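PDB 3N08: putative PhosphatidylEthanolamine-Binding Protein (PEBP) from Chlamydia trachomatis, which is of unproven function but, as a bacterial homolog of Raf kinase inhibitor protein, probably binds phosphate-bearing ligands as other members of the PEBP family do. Local coordinates for residues 35-40 / 114-119. Sequence-based numbering, arbitrary orientation. Where two conformers were deposited one is given.
Sequences SDVPRE and AYALDV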
loop_
_atom_site.group_PDB
_atom_site.type_symbol
_atom_site.label_atom_id
_atom_site.label_comp_id
_atom_site.label_asym_id
_atom_site.label_seq_id
_atom_site.Cartn_x
_atom_site.Cartn_y
_atom_site.Cartn_z
ATOM N N SER B 35 0.970 -7.121 -4.140
ATOM C CA SER B 35 -0.236 -7.038 -4.936
ATOM C C SER B 35 -0.329 -5.685 -5.600
ATOM O O SER B 35 0.402 -4.750 -5.275
ATOM C CB SER B 35 -1.470 -7.327 -4.091
ATOM O OG SER B 35 -1.643 -6.319 -3.113
ATOM N N ASP B 36 -1.216 -5.609 -6.571
ATOM C CA ASP B 36 -1.417 -4.405 -7.368
ATOM C C ASP B 36 -0.111 -3.981 -8.055
ATOM O O ASP B 36 0.195 -2.805 -8.188
ATOM C CB ASP B 36 -2.006 -3.247 -6.537
ATOM C CG ASP B 36 -3.326 -3.593 -5.895
ATOM O OD1 ASP B 36 -4.073 -4.399 -6.479
ATOM O OD2 ASP B 36 -3.637 -3.026 -4.825
ATOM N N VAL B 37 0.666 -4.958 -8.495
ATOM C CA VAL B 37 1.899 -4.672 -9.210
ATOM C C VAL B 37 1.545 -4.142 -10.608
ATOM O O VAL B 37 0.716 -4.736 -11.291
ATOM C CB VAL B 37 2.795 -5.951 -9.329
ATOM C CG1 VAL B 37 4.044 -5.669 -10.132
ATOM C CG2 VAL B 37 3.145 -6.505 -7.952
ATOM N N PRO B 38 2.164 -3.037 -11.023
ATOM C CA PRO B 38 1.845 -2.487 -12.349
ATOM C C PRO B 38 2.039 -3.523 -13.454
ATOM O O PRO B 38 2.998 -4.288 -13.423
ATOM C CB PRO B 38 2.860 -1.352 -12.519
ATOM C CG PRO B 38 3.434 -1.083 -11.190
ATOM C CD PRO B 38 3.126 -2.217 -10.265
ATOM N N ARG B 39 1.151 -3.525 -14.444
ATOM C CA ARG B 39 1.227 -4.510 -15.526
ATOM C C ARG B 39 2.543 -4.406 -16.305
ATOM O O ARG B 39 3.040 -5.411 -16.811
ATOM C CB ARG B 39 0.035 -4.353 -16.475
ATOM C CG ARG B 39 -0.023 -5.397 -17.574
ATOM N N GLU B 40 3.117 -3.207 -16.359
ATOM C CA GLU B 40 4.373 -2.971 -17.077
ATOM C C GLU B 40 5.616 -3.516 -16.364
ATOM O O GLU B 40 6.698 -3.559 -16.933
ATOM C CB GLU B 40 4.549 -1.469 -17.315
ATOM C CG GLU B 40 3.560 -0.892 -18.328
ATOM C CD GLU B 40 3.466 -1.729 -19.598
ATOM O OE1 GLU B 40 4.438 -1.733 -20.387
ATOM O OE2 GLU B 40 2.420 -2.389 -19.803
ATOM N N ALA B 114 9.623 -2.753 -1.392
ATOM C CA ALA B 114 9.448 -3.413 -2.665
ATOM C C ALA B 114 9.560 -2.391 -3.790
ATOM O O ALA B 114 9.094 -1.243 -3.675
ATOM C CB ALA B 114 8.098 -4.103 -2.732
ATOM N N TYR B 115 10.155 -2.817 -4.888
ATOM C CA TYR B 115 10.307 -1.997 -6.077
ATOM C C TYR B 115 9.854 -2.815 -7.277
ATOM O O TYR B 115 10.325 -3.918 -7.464
ATOM C CB TYR B 115 11.782 -1.580 -6.277
ATOM C CG TYR B 115 12.442 -0.968 -5.060
ATOM C CD1 TYR B 115 12.977 -1.775 -4.076
ATOM C CD2 TYR B 115 12.551 0.400 -4.899
ATOM C CE1 TYR B 115 13.597 -1.239 -2.960
ATOM C CE2 TYR B 115 13.182 0.939 -3.767
ATOM C CZ TYR B 115 13.696 0.104 -2.814
ATOM O OH TYR B 115 14.329 0.608 -1.690
ATOM N N ALA B 116 8.998 -2.233 -8.113
ATOM C CA ALA B 116 8.650 -2.825 -9.398
ATOM C C ALA B 116 9.508 -2.153 -10.456
ATOM O O ALA B 116 9.570 -0.919 -10.532
ATOM C CB ALA B 116 7.169 -2.603 -9.717
ATOM N N LEU B 117 10.162 -2.970 -11.275
ATOM C CA LEU B 117 11.019 -2.477 -12.363
ATOM C C LEU B 117 10.428 -2.813 -13.725
ATOM O O LEU B 117 9.752 -3.838 -13.875
ATOM C CB LEU B 117 12.407 -3.113 -12.290
ATOM C CG LEU B 117 13.151 -3.148 -10.971
ATOM C CD1 LEU B 117 14.560 -3.675 -11.223
ATOM C CD2 LEU B 117 13.211 -1.778 -10.349
ATOM N N ASP B 118 10.721 -1.980 -14.718
ATOM C CA ASP B 118 10.317 -2.276 -16.094
ATOM C C ASP B 118 11.382 -3.029 -16.895
ATOM O O ASP B 118 11.344 -3.041 -18.133
ATOM C CB ASP B 118 9.934 -0.988 -16.814
ATOM C CG ASP B 118 11.077 0.006 -16.878
ATOM O OD1 ASP B 118 12.245 -0.322 -16.581
ATOM O OD2 ASP B 118 10.802 1.154 -17.306
ATOM N N VAL B 119 12.317 -3.660 -16.199
ATOM C CA VAL B 119 13.340 -4.470 -16.815
ATOM C C VAL B 119 13.639 -5.639 -15.880
ATOM O O VAL B 119 13.286 -5.611 -14.684
ATOM C CB VAL B 119 14.669 -3.706 -17.052
ATOM C CG1 VAL B 119 14.462 -2.482 -17.963
ATOM C CG2 VAL B 119 15.334 -3.311 -15.742
#
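The methyl of A116 points at the loop that passes over it and meets two side chains there: CD of P38 lies 4.1 Å from A116 CB, and CG1 of V37 lies 4.4 Å from the same CB. A116 is buried, near the end of strand 108-117, and its backbone is hydrogen-bonded to I141 and A142 of the neighbouring strand 140-150. A single methyl suits this place, because M4, A41 and L44 also close in on it. P38 brings a compact, rigid ring that presents CD to the A116 methyl; it reaches past A116 to I141 and A142 and so lies across two adjacent strands. V37 adds its branch beside the proline ring and also touches M4.

Farther along, the carbonyl O of E40 rests against D118, just past the strand's end, at 3.9 Å from CA and 4.1 Å from CB, a loose van der Waals contact. The carboxylate of E40 belongs to the exposed surface, as befits a charged residue here. Aspartate suits position 118 because CG, set between the backbone N and the carbonyl carbon (chi1 60°), takes the carboxylate off to H139, where OD1 makes a weak hydrogen bond with ND1.

This is loop-on-sheet packing, in which the connection from strand 32-35 of the small antiparallel sheet to strand 43-50 of the large mixed sheet closes over the end of a central strand in the mainly beta PEBP fold.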